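Local coordinates for hypothetical protein PA2201 (Pseudomonas aeruginosa, PDB 2FEF), which is of unknown function but is probably an immunity protein related to the PoNi family, which protects bacteria against PoNe DNase toxins, at residues B[232-237]-B[244-249]; B[8-13]-B[74-79]; B[155-160]-B[263-268]. One frame throughout, in Å; residues are numbered along the deposited sequence.

Contact 1: residues B[232-237]-B[244-249]; sequences EFFQLS and TRRLTG
Arg246 lays its side chain across one face of the Phe233 ring, and a CH-pi contact and a flat, off-centre cation-pi stack follow from that single placement. Phe233 sends CG anti to its own backbone N (chi1 176°), which carries the ring out from helix 223-234 to the loop at 244-249. Arg246 CD sits almost exactly over the middle of the ring, 3.3 Å from the Phe233 centroid, a CH-pi contact with hardly any offset. Beyond CD the chain runs on toward the CD2 side, with Arg246 NE 3.6 Å from Phe233 CD2, so the guanidinium lies flat but off-centre, its plane only 7° from that of the ring. The cation-pi contact is accordingly off-centre, with Arg246 CZ 4.4 Å from the Phe233 centroid.

Around the rest of the ring come smaller groups. Thr244 OG1 meets it at the edge, 3.4 Å from Phe233 CE1, while its polar bond goes to Gln241 O. From Thr248 the methyl CG2 approaches obliquely and stands 3.6 Å from Phe233 CZ. Leu236 CD1 and Thr244 CG2 touch tip to tip at 4.0 Å. On the helix side, Phe233 turns its CD2 edge over the face of Phe234, whose own ring also meets Trp255 and His279. Arg246 NH2 comes obliquely to Phe234 CE2 at 4.0 Å, ring and guanidinium planes 67° apart.

More than the ring fixes the guanidinium: Arg246 NE donates to Gln229 O, NH1 makes a weak bond to Leu247 O, and Tyr230 adds a second cation-pi partner. This is a worked example of how an arginine near a protein surface can give its aliphatic part and its charge to aromatic rings while its N-H groups find carbonyls, a combination that fixes the rotation of the guanidinium.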
ATOM      1  N   GLU B 232      31.701   8.913  12.953  1.00 25.96           N
ATOM      2  CA  GLU B 232      31.762   8.190  14.231  1.00 26.78           C
ATOM      3  C   GLU B 232      30.399   7.704  14.725  1.00 26.17           C
ATOM      4  O   GLU B 232      30.298   6.687  15.443  1.00 27.07           O
ATOM      5  CB  GLU B 232      32.471   9.041  15.292  1.00 27.09           C
ATOM      6  CG  GLU B 232      33.972   9.128  15.007  1.00 28.31           C
ATOM      7  CD  GLU B 232      34.729  10.131  15.886  1.00 30.02           C
ATOM      8  OE1 GLU B 232      34.138  10.778  16.780  1.00 35.11           O
ATOM      9  OE2 GLU B 232      35.955  10.257  15.681  1.00 35.82           O
ATOM     10  N   PHE B 233      29.355   8.424  14.350  1.00 23.91           N
ATOM     11  CA  PHE B 233      28.000   8.017  14.698  1.00 24.34           C
ATOM     12  C   PHE B 233      27.625   6.742  13.923  1.00 24.53           C
ATOM     13  O   PHE B 233      27.173   5.762  14.509  1.00 24.25           O
ATOM     14  CB  PHE B 233      26.998   9.131  14.367  1.00 22.98           C
ATOM     15  CG  PHE B 233      25.567   8.724  14.619  1.00 24.88           C
ATOM     16  CD1 PHE B 233      25.133   8.494  15.917  1.00 23.29           C
ATOM     17  CD2 PHE B 233      24.689   8.512  13.568  1.00 23.34           C
ATOM     18  CE1 PHE B 233      23.822   8.082  16.168  1.00 20.75           C
ATOM     19  CE2 PHE B 233      23.376   8.095  13.805  1.00 23.65           C
ATOM     20  CZ  PHE B 233      22.938   7.898  15.111  1.00 25.40           C
ATOM     21  N   PHE B 234      27.839   6.752  12.608  1.00 24.56           N
ATOM     22  CA  PHE B 234      27.380   5.638  11.788  1.00 26.55           C
ATOM     23  C   PHE B 234      28.325   4.429  11.903  1.00 26.95           C
ATOM     24  O   PHE B 234      28.009   3.337  11.436  1.00 28.74           O
ATOM     25  CB  PHE B 234      27.111   6.079  10.330  1.00 26.01           C
ATOM     26  CG  PHE B 234      25.857   6.903  10.176  1.00 27.81           C
ATOM     27  CD1 PHE B 234      24.597   6.329  10.384  1.00 29.38           C
ATOM     28  CD2 PHE B 234      25.931   8.266   9.824  1.00 26.21           C
ATOM     29  CE1 PHE B 234      23.410   7.115  10.250  1.00 29.00           C
ATOM     30  CE2 PHE B 234      24.809   9.045   9.694  1.00 27.39           C
ATOM     31  CZ  PHE B 234      23.510   8.481   9.899  1.00 27.43           C
ATOM     32  N   GLN B 235      29.479   4.632  12.523  1.00 27.04           N
ATOM     33  CA  GLN B 235      30.378   3.539  12.859  1.00 27.00           C
ATOM     34  C   GLN B 235      29.901   2.726  14.075  1.00 25.99           C
ATOM     35  O   GLN B 235      30.330   1.583  14.273  1.00 23.83           O
ATOM     36  CB  GLN B 235      31.785   4.067  13.085  1.00 28.12           C
ATOM     37  CG  GLN B 235      32.590   4.081  11.790  1.00 32.54           C
ATOM     38  CD  GLN B 235      33.943   4.747  11.908  1.00 37.11           C
ATOM     39  OE1 GLN B 235      34.226   5.525  12.846  1.00 39.03           O
ATOM     40  NE2 GLN B 235      34.801   4.455  10.936  1.00 37.57           N
ATOM     41  N   LEU B 236      29.030   3.313  14.897  1.00 24.45           N
ATOM     42  CA  LEU B 236      28.488   2.595  16.061  1.00 24.14           C
ATOM     43  C   LEU B 236      27.537   1.527  15.522  1.00 25.13           C
ATOM     44  O   LEU B 236      26.961   1.708  14.460  1.00 23.88           O
ATOM     45  CB  LEU B 236      27.669   3.542  16.963  1.00 23.49           C
ATOM     46  CG  LEU B 236      28.353   4.775  17.591  1.00 20.29           C
ATOM     47  CD1 LEU B 236      27.322   5.683  18.339  1.00 19.97           C
ATOM     48  CD2 LEU B 236      29.570   4.395  18.466  1.00 20.46           C
ATOM     49  N   SER B 237      27.345   0.436  16.261  1.00 25.89           N
ATOM     50  CA  SER B 237      26.224  -0.493  15.946  1.00 27.51           C
ATOM     51  C   SER B 237      24.878   0.233  15.859  1.00 28.50           C
ATOM     52  O   SER B 237      24.674   1.267  16.508  1.00 28.39           O
ATOM     53  CB  SER B 237      26.163  -1.625  16.999  1.00 27.67           C
ATOM     54  OG  SER B 237      25.458  -1.185  18.148  1.00 26.36           O
ATOM     55  N   THR B 244      21.869   6.587  21.708  1.00 24.80           N
ATOM     56  CA  THR B 244      22.367   7.988  21.786  1.00 25.12           C
ATOM     57  C   THR B 244      21.241   9.009  21.603  1.00 26.21           C
ATOM     58  O   THR B 244      20.154   8.664  21.146  1.00 26.44           O
ATOM     59  CB  THR B 244      23.495   8.310  20.744  1.00 25.26           C
ATOM     60  OG1 THR B 244      22.911   8.434  19.439  1.00 25.48           O
ATOM     61  CG2 THR B 244      24.550   7.245  20.720  1.00 24.34           C
ATOM     62  N   ARG B 245      21.470  10.271  21.953  1.00 26.19           N
ATOM     63  CA  ARG B 245      20.407  11.244  21.758  1.00 28.22           C
ATOM     64  C   ARG B 245      20.435  11.967  20.406  1.00 28.12           C
ATOM     65  O   ARG B 245      19.566  12.806  20.108  1.00 27.53           O
ATOM     66  CB  ARG B 245      20.259  12.176  22.971  1.00 30.14           C
ATOM     67  CG  ARG B 245      21.440  12.996  23.255  1.00 34.29           C
ATOM     68  CD  ARG B 245      21.546  13.388  24.719  1.00 36.59           C
ATOM     69  NE  ARG B 245      22.632  14.356  24.967  1.00 42.07           N
ATOM     70  CZ  ARG B 245      23.897  14.229  24.556  1.00 44.61           C
ATOM     71  NH1 ARG B 245      24.271  13.180  23.843  1.00 49.81           N
ATOM     72  NH2 ARG B 245      24.803  15.160  24.846  1.00 44.40           N
ATOM     73  N   ARG B 246      21.386  11.596  19.543  1.00 25.95           N
ATOM     74  CA  ARG B 246      21.409  12.174  18.213  1.00 26.62           C
ATOM     75  C   ARG B 246      20.096  11.973  17.430  1.00 26.45           C
ATOM     76  O   ARG B 246      19.514  10.867  17.345  1.00 26.71           O
ATOM     77  CB  ARG B 246      22.610  11.650  17.422  1.00 25.55           C
ATOM     78  CG  ARG B 246      22.833  12.438  16.127  1.00 27.42           C
ATOM     79  CD  ARG B 246      23.420  11.492  15.133  1.00 26.00           C
ATOM     80  NE  ARG B 246      24.028  12.028  13.918  1.00 26.63           N
ATOM     81  CZ  ARG B 246      23.426  12.088  12.732  1.00 22.97           C
ATOM     82  NH1 ARG B 246      22.145  11.728  12.561  1.00 22.40           N
ATOM     83  NH2 ARG B 246      24.141  12.476  11.679  1.00 25.41           N
ATOM     84  N   LEU B 247      19.599  13.065  16.867  1.00 26.61           N
ATOM     85  CA  LEU B 247      18.426  12.977  16.029  1.00 26.30           C
ATOM     86  C   LEU B 247      18.823  12.187  14.783  1.00 25.58           C
ATOM     87  O   LEU B 247      19.940  12.330  14.258  1.00 24.92           O
ATOM     88  CB  LEU B 247      17.965  14.377  15.606  1.00 25.69           C
ATOM     89  CG  LEU B 247      16.634  14.455  14.838  1.00 27.96           C
ATOM     90  CD1 LEU B 247      15.512  14.112  15.812  1.00 28.26           C
ATOM     91  CD2 LEU B 247      16.462  15.854  14.254  1.00 26.30           C
ATOM     92  N   THR B 248      17.917  11.342  14.324  1.00 25.49           N
ATOM     93  CA  THR B 248      18.091  10.668  13.024  1.00 26.98           C
ATOM     94  C   THR B 248      16.825  10.898  12.191  1.00 26.85           C
ATOM     95  O   THR B 248      15.748  11.211  12.739  1.00 27.73           O
ATOM     96  CB  THR B 248      18.348   9.144  13.185  1.00 26.91           C
ATOM     97  OG1 THR B 248      17.186   8.537  13.782  1.00 30.03           O
ATOM     98  CG2 THR B 248      19.622   8.888  14.058  1.00 27.44           C
ATOM     99  N   GLY B 249      16.945  10.759  10.887  1.00 27.07           N
ATOM    100  CA  GLY B 249      15.805  10.992   9.975  1.00 27.45           C
ATOM    101  C   GLY B 249      15.910   9.998   8.833  1.00 28.59           C
ATOM    102  O   GLY B 249      16.335  10.365   7.732  1.00 30.01           O
TER

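Contact 2: residues B[8-13]-B[74-79]; sequences LDNRLA and WAWGQA. With EDO (1,2-ethanediol), chain D.
Asn10 brings its amide to the far rim of the Trp76 indole, ND2 standing 3.4 Å from CZ3 and close to the plane of the ring. The amide leads into the contact step by step. From CB, the first torsion (chi1 87°) sets CG between the backbone N and the carbonyl carbon, and CG comes within 3.7 Å of O1 of a bound 1,2-ethanediol. At the branch the two ends of the amide part company. OD1 turns back to the chain and accepts from Leu12 N at 2.9 Å, in the carbonyl plane and on a lone pair; this is an Asx turn placed just where helix 12-20 begins, and Tyr58 OH is a second partner of the same oxygen. ND2 points the other way, giving a bent bond (137°) to the diol O1 at 2.9 Å and facing the indole rim besides. The amide and indole planes stand 71° apart, so the amide meets the ring across its edge rather than flat upon it.

Apolar groups also reach this rim. Leu8 CD1 approaches Trp76 CH2 obliquely at 4.0 Å, and the diol's C1 lies 3.6 Å from the same CH2, near the ring plane. At its inner end the indole is tied by NE1 to Gly57 O, and Phe52 meets it edge-to-face. The loop that carries Leu8 and Asn10 is gathered up by Arg11, whose NH1 donates to Leu8 O at 3.0 Å and to Asn10 O at 2.8 Å.

The diol, probably from the crystallisation liquor, accepts the amide N-H and rests against the indole edge. A buried asparagine with both amide ends engaged has its flip state decided, and here that choice lets one side chain bond the first N-H of helix 12-20 and border a tryptophan.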
ATOM      1  N   LEU B   8      -2.893  24.680  -6.516  1.00 33.82           N
ATOM      2  CA  LEU B   8      -2.017  23.561  -6.152  1.00 32.24           C
ATOM      3  C   LEU B   8      -0.925  23.445  -7.188  1.00 31.35           C
ATOM      4  O   LEU B   8      -1.212  23.411  -8.385  1.00 30.43           O
ATOM      5  CB  LEU B   8      -2.783  22.248  -6.050  1.00 31.79           C
ATOM      6  CG  LEU B   8      -3.963  22.233  -5.055  1.00 31.48           C
ATOM      7  CD1 LEU B   8      -4.673  20.925  -5.214  1.00 29.99           C
ATOM      8  CD2 LEU B   8      -3.480  22.400  -3.625  1.00 31.55           C
ATOM      9  N   ASP B   9       0.311  23.403  -6.714  1.00 30.21           N
ATOM     10  CA  ASP B   9       1.461  23.432  -7.609  1.00 30.15           C
ATOM     11  C   ASP B   9       1.999  22.101  -8.082  1.00 29.09           C
ATOM     12  O   ASP B   9       2.719  22.059  -9.097  1.00 27.90           O
ATOM     13  CB  ASP B   9       2.576  24.293  -7.006  1.00 31.70           C
ATOM     14  CG  ASP B   9       2.204  25.783  -7.009  1.00 32.55           C
ATOM     15  OD1 ASP B   9       1.351  26.174  -7.819  1.00 39.23           O
ATOM     16  OD2 ASP B   9       2.730  26.547  -6.183  1.00 39.76           O
ATOM     17  N   ASN B  10       1.682  21.010  -7.385  1.00 27.75           N
ATOM     18  CA  ASN B  10       2.313  19.734  -7.765  1.00 27.83           C
ATOM     19  C   ASN B  10       1.834  19.258  -9.142  1.00 27.65           C
ATOM     20  O   ASN B  10       0.712  19.567  -9.546  1.00 26.94           O
ATOM     21  CB  ASN B  10       2.011  18.654  -6.727  1.00 27.05           C
ATOM     22  CG  ASN B  10       0.698  17.924  -7.010  1.00 25.24           C
ATOM     23  OD1 ASN B  10       0.663  16.940  -7.748  1.00 24.64           O
ATOM     24  ND2 ASN B  10      -0.354  18.384  -6.412  1.00 24.21           N
ATOM     25  N   ARG B  11       2.689  18.512  -9.843  1.00 28.23           N
ATOM     26  CA  ARG B  11       2.297  17.813 -11.064  1.00 28.09           C
ATOM     27  C   ARG B  11       2.744  16.357 -10.938  1.00 27.53           C
ATOM     28  O   ARG B  11       3.546  15.823 -11.736  1.00 26.26           O
ATOM     29  CB  ARG B  11       2.890  18.500 -12.305  1.00 29.77           C
ATOM     30  CG  ARG B  11       2.387  19.951 -12.559  1.00 31.57           C
ATOM     31  CD  ARG B  11       0.842  20.060 -12.733  1.00 36.39           C
ATOM     32  NE  ARG B  11       0.398  21.458 -12.972  1.00 37.11           N
ATOM     33  CZ  ARG B  11      -0.113  22.267 -12.037  1.00 39.36           C
ATOM     34  NH1 ARG B  11      -0.294  21.836 -10.771  1.00 35.19           N
ATOM     35  NH2 ARG B  11      -0.457  23.515 -12.366  1.00 39.56           N
ATOM     36  N   LEU B  12       2.239  15.707  -9.893  1.00 27.05           N
ATOM     37  CA  LEU B  12       2.731  14.400  -9.510  1.00 27.07           C
ATOM     38  C   LEU B  12       2.418  13.341 -10.564  1.00 26.80           C
ATOM     39  O   LEU B  12       3.259  12.459 -10.831  1.00 25.99           O
ATOM     40  CB  LEU B  12       2.150  13.976  -8.132  1.00 25.83           C
ATOM     41  CG  LEU B  12       2.464  12.556  -7.590  1.00 28.17           C
ATOM     42  CD1 LEU B  12       3.970  12.241  -7.424  1.00 25.91           C
ATOM     43  CD2 LEU B  12       1.669  12.313  -6.295  1.00 26.98           C
ATOM     44  N   ALA B  13       1.210  13.374 -11.125  1.00 26.09           N
ATOM     45  CA  ALA B  13       0.819  12.305 -12.067  1.00 27.39           C
ATOM     46  C   ALA B  13       1.735  12.305 -13.302  1.00 27.97           C
ATOM     47  O   ALA B  13       2.096  11.236 -13.795  1.00 28.58           O
ATOM     48  CB  ALA B  13      -0.639  12.391 -12.477  1.00 26.81           C
ATOM     49  N   TRP B  74      -4.193  15.191   5.818  1.00 26.20           N
ATOM     50  CA  TRP B  74      -3.222  14.258   6.399  1.00 27.71           C
ATOM     51  C   TRP B  74      -2.707  13.243   5.378  1.00 27.37           C
ATOM     52  O   TRP B  74      -1.537  12.875   5.417  1.00 27.12           O
ATOM     53  CB  TRP B  74      -3.780  13.590   7.659  1.00 30.47           C
ATOM     54  CG  TRP B  74      -4.061  14.578   8.806  1.00 31.15           C
ATOM     55  CD1 TRP B  74      -3.324  15.710   9.127  1.00 36.28           C
ATOM     56  CD2 TRP B  74      -5.106  14.503   9.779  1.00 34.60           C
ATOM     57  NE1 TRP B  74      -3.882  16.335  10.229  1.00 38.54           N
ATOM     58  CE2 TRP B  74      -4.977  15.625  10.636  1.00 34.32           C
ATOM     59  CE3 TRP B  74      -6.147  13.607  10.004  1.00 35.64           C
ATOM     60  CZ2 TRP B  74      -5.844  15.857  11.715  1.00 36.93           C
ATOM     61  CZ3 TRP B  74      -7.039  13.842  11.086  1.00 37.78           C
ATOM     62  CH2 TRP B  74      -6.878  14.969  11.918  1.00 36.15           C
ATOM     63  N   ALA B  75      -3.571  12.816   4.452  1.00 26.59           N
ATOM     64  CA  ALA B  75      -3.163  11.877   3.383  1.00 25.91           C
ATOM     65  C   ALA B  75      -2.128  12.553   2.455  1.00 25.33           C
ATOM     66  O   ALA B  75      -1.101  11.974   2.078  1.00 23.90           O
ATOM     67  CB  ALA B  75      -4.398  11.404   2.597  1.00 25.88           C
ATOM     68  N   TRP B  76      -2.360  13.814   2.144  1.00 24.83           N
ATOM     69  CA  TRP B  76      -1.404  14.577   1.367  1.00 24.30           C
ATOM     70  C   TRP B  76      -0.094  14.741   2.101  1.00 24.51           C
ATOM     71  O   TRP B  76       0.949  14.706   1.484  1.00 23.62           O
ATOM     72  CB  TRP B  76      -1.958  15.975   1.020  1.00 23.94           C
ATOM     73  CG  TRP B  76      -2.927  16.016  -0.152  1.00 23.00           C
ATOM     74  CD1 TRP B  76      -4.211  15.526  -0.191  1.00 25.83           C
ATOM     75  CD2 TRP B  76      -2.683  16.609  -1.429  1.00 23.73           C
ATOM     76  NE1 TRP B  76      -4.770  15.772  -1.424  1.00 25.44           N
ATOM     77  CE2 TRP B  76      -3.849  16.426  -2.207  1.00 23.92           C
ATOM     78  CE3 TRP B  76      -1.569  17.253  -2.003  1.00 22.42           C
ATOM     79  CZ2 TRP B  76      -3.967  16.915  -3.533  1.00 23.95           C
ATOM     80  CZ3 TRP B  76      -1.677  17.736  -3.322  1.00 25.83           C
ATOM     81  CH2 TRP B  76      -2.869  17.541  -4.079  1.00 23.06           C
ATOM     82  N   GLY B  77      -0.159  15.000   3.400  1.00 24.15           N
ATOM     83  CA  GLY B  77       1.067  15.108   4.200  1.00 24.67           C
ATOM     84  C   GLY B  77       1.879  13.820   4.178  1.00 23.97           C
ATOM     85  O   GLY B  77       3.091  13.853   4.086  1.00 23.41           O
ATOM     86  N   GLN B  78       1.196  12.683   4.232  1.00 24.76           N
ATOM     87  CA  GLN B  78       1.901  11.391   4.114  1.00 24.57           C
ATOM     88  C   GLN B  78       2.527  11.237   2.743  1.00 24.72           C
ATOM     89  O   GLN B  78       3.653  10.750   2.635  1.00 22.74           O
ATOM     90  CB  GLN B  78       1.006  10.203   4.447  1.00 25.50           C
ATOM     91  CG  GLN B  78       1.880   8.869   4.573  1.00 24.92           C
ATOM     92  CD  GLN B  78       1.224   7.794   5.409  1.00 25.97           C
ATOM     93  OE1 GLN B  78       0.000   7.853   5.744  1.00 25.88           O
ATOM     94  NE2 GLN B  78       2.019   6.798   5.773  1.00 23.00           N
ATOM     95  N   ALA B  79       1.815  11.630   1.691  1.00 23.91           N
ATOM     96  CA  ALA B  79       2.408  11.606   0.356  1.00 24.07           C
ATOM     97  C   ALA B  79       3.656  12.486   0.238  1.00 23.84           C
ATOM     98  O   ALA B  79       4.631  12.111  -0.430  1.00 21.70           O
ATOM     99  CB  ALA B  79       1.367  12.070  -0.685  1.00 24.41           C
TER
HETATM  100  C1  EDO D 601      -4.152  17.503  -7.488  1.00 35.08           C
HETATM  101  O1  EDO D 601      -2.907  18.182  -7.718  1.00 32.74           O
HETATM  102  C2  EDO D 601      -4.757  16.983  -8.793  1.00 38.09           C
HETATM  103  O2  EDO D 601      -4.653  18.008  -9.799  1.00 45.05           O

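Contact 3: residues B[155-160]-B[263-268]; sequences MGVLLD and LGVLYG
The 2.8 Å bond from Tyr267 N to Leu263 O keeps the last turn of helix 258-267 wound, and that turn carries Val265 and Leu266 against Val157 and Leu158 of helix 146-158. The backbones come closest at Leu158 and Val265, whose CA atoms are 6.9 Å apart. Val157 does most of the touching. With CG1 anti to its backbone N (chi1 174°), it drives that methyl between two neighbours, 3.7 Å from Val265 CB and 3.9 Å from Leu266 CG. The two valines run antiparallel to one another, side by side, whereas Leu266 crosses Val157 at about a right angle and brings CD2 up to both methyls of Val157, 3.9 Å from CG1.

Both helices finish here, so the contact is a meeting of C-terminal turns. Helix 146-158 ends in a Schellman motif: Asp160, at positive phi, is the C-prime residue, with Ala161 N bonded to Gly156 O and a weak bond from Asp160 N to Val157 O. The other helix stops at Gly268, also at positive phi, with Gly268 N still reaching Gly264 O at 2.9 Å. Asp160 OD2 is held in a salt bridge to Arg291 of helix 282-292. That same helix packs on the apolar side through Leu284 and Val285, which touch Leu158, and Leu158 in turn sets CD2 obliquely against Val265 CG2 at 3.9 Å.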
HETATM    1  N   MSE B 155      18.221  20.685   0.439  1.00 24.51           N
HETATM    2  CA  MSE B 155      18.191  20.125  -0.915  1.00 24.77           C
HETATM    3  C   MSE B 155      17.770  21.213  -1.862  1.00 24.64           C
HETATM    4  O   MSE B 155      18.158  21.203  -3.004  1.00 25.60           O
HETATM    5  CB  MSE B 155      17.324  18.857  -1.060  1.00 25.00           C
HETATM    6  CG  MSE B 155      17.770  17.596  -0.221  1.00 26.08           C
HETATM    7 SE   MSE B 155      19.739  17.272  -0.480  1.00 40.21          SE
HETATM    8  CE  MSE B 155      20.498  18.110   1.054  1.00 42.68           C
ATOM      9  N   GLY B 156      16.998  22.179  -1.376  1.00 25.38           N
ATOM     10  CA  GLY B 156      16.720  23.408  -2.171  1.00 24.56           C
ATOM     11  C   GLY B 156      18.015  24.108  -2.615  1.00 23.97           C
ATOM     12  O   GLY B 156      18.151  24.538  -3.761  1.00 23.92           O
ATOM     13  N   VAL B 157      18.914  24.303  -1.677  1.00 23.23           N
ATOM     14  CA  VAL B 157      20.230  24.892  -1.935  1.00 23.35           C
ATOM     15  C   VAL B 157      21.096  23.994  -2.855  1.00 24.16           C
ATOM     16  O   VAL B 157      21.694  24.453  -3.843  1.00 23.99           O
ATOM     17  CB  VAL B 157      20.973  25.143  -0.587  1.00 24.72           C
ATOM     18  CG1 VAL B 157      22.420  25.618  -0.857  1.00 22.88           C
ATOM     19  CG2 VAL B 157      20.251  26.187   0.289  1.00 22.54           C
ATOM     20  N   LEU B 158      21.159  22.713  -2.536  1.00 24.04           N
ATOM     21  CA  LEU B 158      22.049  21.772  -3.246  1.00 24.44           C
ATOM     22  C   LEU B 158      21.560  21.483  -4.669  1.00 24.51           C
ATOM     23  O   LEU B 158      22.333  21.063  -5.531  1.00 24.26           O
ATOM     24  CB  LEU B 158      22.175  20.463  -2.434  1.00 24.40           C
ATOM     25  CG  LEU B 158      23.130  20.565  -1.225  1.00 24.60           C
ATOM     26  CD1 LEU B 158      22.960  19.408  -0.330  1.00 27.60           C
ATOM     27  CD2 LEU B 158      24.645  20.676  -1.715  1.00 24.91           C
ATOM     28  N   LEU B 159      20.265  21.700  -4.905  1.00 24.34           N
ATOM     29  CA  LEU B 159      19.717  21.460  -6.233  1.00 24.69           C
ATOM     30  C   LEU B 159      19.359  22.720  -7.005  1.00 24.86           C
ATOM     31  O   LEU B 159      18.668  22.645  -8.020  1.00 27.09           O
ATOM     32  CB  LEU B 159      18.533  20.453  -6.167  1.00 24.22           C
ATOM     33  CG  LEU B 159      18.894  19.097  -5.542  1.00 23.65           C
ATOM     34  CD1 LEU B 159      17.621  18.207  -5.246  1.00 23.46           C
ATOM     35  CD2 LEU B 159      19.983  18.336  -6.389  1.00 24.04           C
ATOM     36  N   ASP B 160      19.858  23.863  -6.552  1.00 25.36           N
ATOM     37  CA  ASP B 160      19.679  25.158  -7.225  1.00 26.33           C
ATOM     38  C   ASP B 160      18.197  25.447  -7.473  1.00 27.14           C
ATOM     39  O   ASP B 160      17.778  25.875  -8.578  1.00 27.99           O
ATOM     40  CB  ASP B 160      20.547  25.286  -8.512  1.00 26.90           C
ATOM     41  CG  ASP B 160      20.443  26.684  -9.173  1.00 31.23           C
ATOM     42  OD1 ASP B 160      20.497  27.717  -8.458  1.00 30.89           O
ATOM     43  OD2 ASP B 160      20.313  26.749 -10.417  1.00 34.69           O
ATOM     44  N   LEU B 263      25.816  24.302   3.221  1.00 23.97           N
ATOM     45  CA  LEU B 263      26.631  25.446   3.681  1.00 25.26           C
ATOM     46  C   LEU B 263      27.797  25.737   2.732  1.00 25.44           C
ATOM     47  O   LEU B 263      28.154  26.898   2.527  1.00 26.16           O
ATOM     48  CB  LEU B 263      27.116  25.245   5.144  1.00 25.82           C
ATOM     49  CG  LEU B 263      26.017  25.312   6.214  1.00 26.82           C
ATOM     50  CD1 LEU B 263      26.465  24.699   7.569  1.00 28.44           C
ATOM     51  CD2 LEU B 263      25.496  26.744   6.396  1.00 25.68           C
ATOM     52  N   GLY B 264      28.370  24.700   2.125  1.00 26.38           N
ATOM     53  CA  GLY B 264      29.416  24.882   1.117  1.00 26.46           C
ATOM     54  C   GLY B 264      28.959  25.677  -0.112  1.00 26.74           C
ATOM     55  O   GLY B 264      29.695  26.520  -0.634  1.00 27.14           O
ATOM     56  N   VAL B 265      27.752  25.408  -0.582  1.00 26.76           N
ATOM     57  CA  VAL B 265      27.196  26.175  -1.694  1.00 26.82           C
ATOM     58  C   VAL B 265      26.977  27.629  -1.267  1.00 27.02           C
ATOM     59  O   VAL B 265      27.331  28.563  -1.994  1.00 26.84           O
ATOM     60  CB  VAL B 265      25.869  25.550  -2.194  1.00 26.93           C
ATOM     61  CG1 VAL B 265      25.224  26.432  -3.304  1.00 27.02           C
ATOM     62  CG2 VAL B 265      26.121  24.104  -2.724  1.00 27.35           C
ATOM     63  N   LEU B 266      26.382  27.805  -0.086  1.00 26.38           N
ATOM     64  CA  LEU B 266      26.045  29.134   0.442  1.00 26.91           C
ATOM     65  C   LEU B 266      27.264  30.016   0.723  1.00 27.42           C
ATOM     66  O   LEU B 266      27.239  31.233   0.456  1.00 26.81           O
ATOM     67  CB  LEU B 266      25.200  28.977   1.698  1.00 25.90           C
ATOM     68  CG  LEU B 266      23.816  28.354   1.472  1.00 27.48           C
ATOM     69  CD1 LEU B 266      23.138  28.080   2.825  1.00 26.11           C
ATOM     70  CD2 LEU B 266      22.942  29.210   0.541  1.00 27.77           C
ATOM     71  N   TYR B 267      28.325  29.410   1.262  1.00 27.93           N
ATOM     72  CA  TYR B 267      29.551  30.150   1.615  1.00 29.06           C
ATOM     73  C   TYR B 267      30.604  30.214   0.525  1.00 28.75           C
ATOM     74  O   TYR B 267      31.432  31.114   0.545  1.00 27.47           O
ATOM     75  CB  TYR B 267      30.198  29.594   2.879  1.00 30.55           C
ATOM     76  CG  TYR B 267      29.565  30.072   4.151  1.00 34.25           C
ATOM     77  CD1 TYR B 267      28.384  29.522   4.605  1.00 35.74           C
ATOM     78  CD2 TYR B 267      30.147  31.085   4.902  1.00 38.12           C
ATOM     79  CE1 TYR B 267      27.795  29.954   5.779  1.00 38.18           C
ATOM     80  CE2 TYR B 267      29.563  31.533   6.086  1.00 39.07           C
ATOM     81  CZ  TYR B 267      28.396  30.951   6.523  1.00 38.62           C
ATOM     82  OH  TYR B 267      27.801  31.382   7.695  1.00 39.62           O
ATOM     83  N   GLY B 268      30.583  29.286  -0.422  1.00 28.60           N
ATOM     84  CA  GLY B 268      31.482  29.389  -1.587  1.00 29.79           C
ATOM     85  C   GLY B 268      32.936  29.030  -1.335  1.00 30.42           C
ATOM     86  O   GLY B 268      33.797  29.212  -2.203  1.00 30.01           O
TER

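In the fold
Contact 2 is buried, contact 3 partly so, and contact 1 lies at the surface, its centre about 19 Å from that of the chain. Contact 2 lies in the PA2201 N-terminal domain-like region and, along the chain, closes before the others open; contact 1 is nested inside the loop that contact 3 closes. None touches another, the nearest atoms of contacts 1 and 3 being about 11 Å apart. They share no helix. Chemistry follows place: two helix ends meet through aliphatic groups alone in 155-160 with 263-268, an amide meets an indole rim, with a small diol beside both, in 8-13 with 74-79, and an arginine lays its CD and guanidinium over one face of a phenyl ring in 232-237 with 244-249.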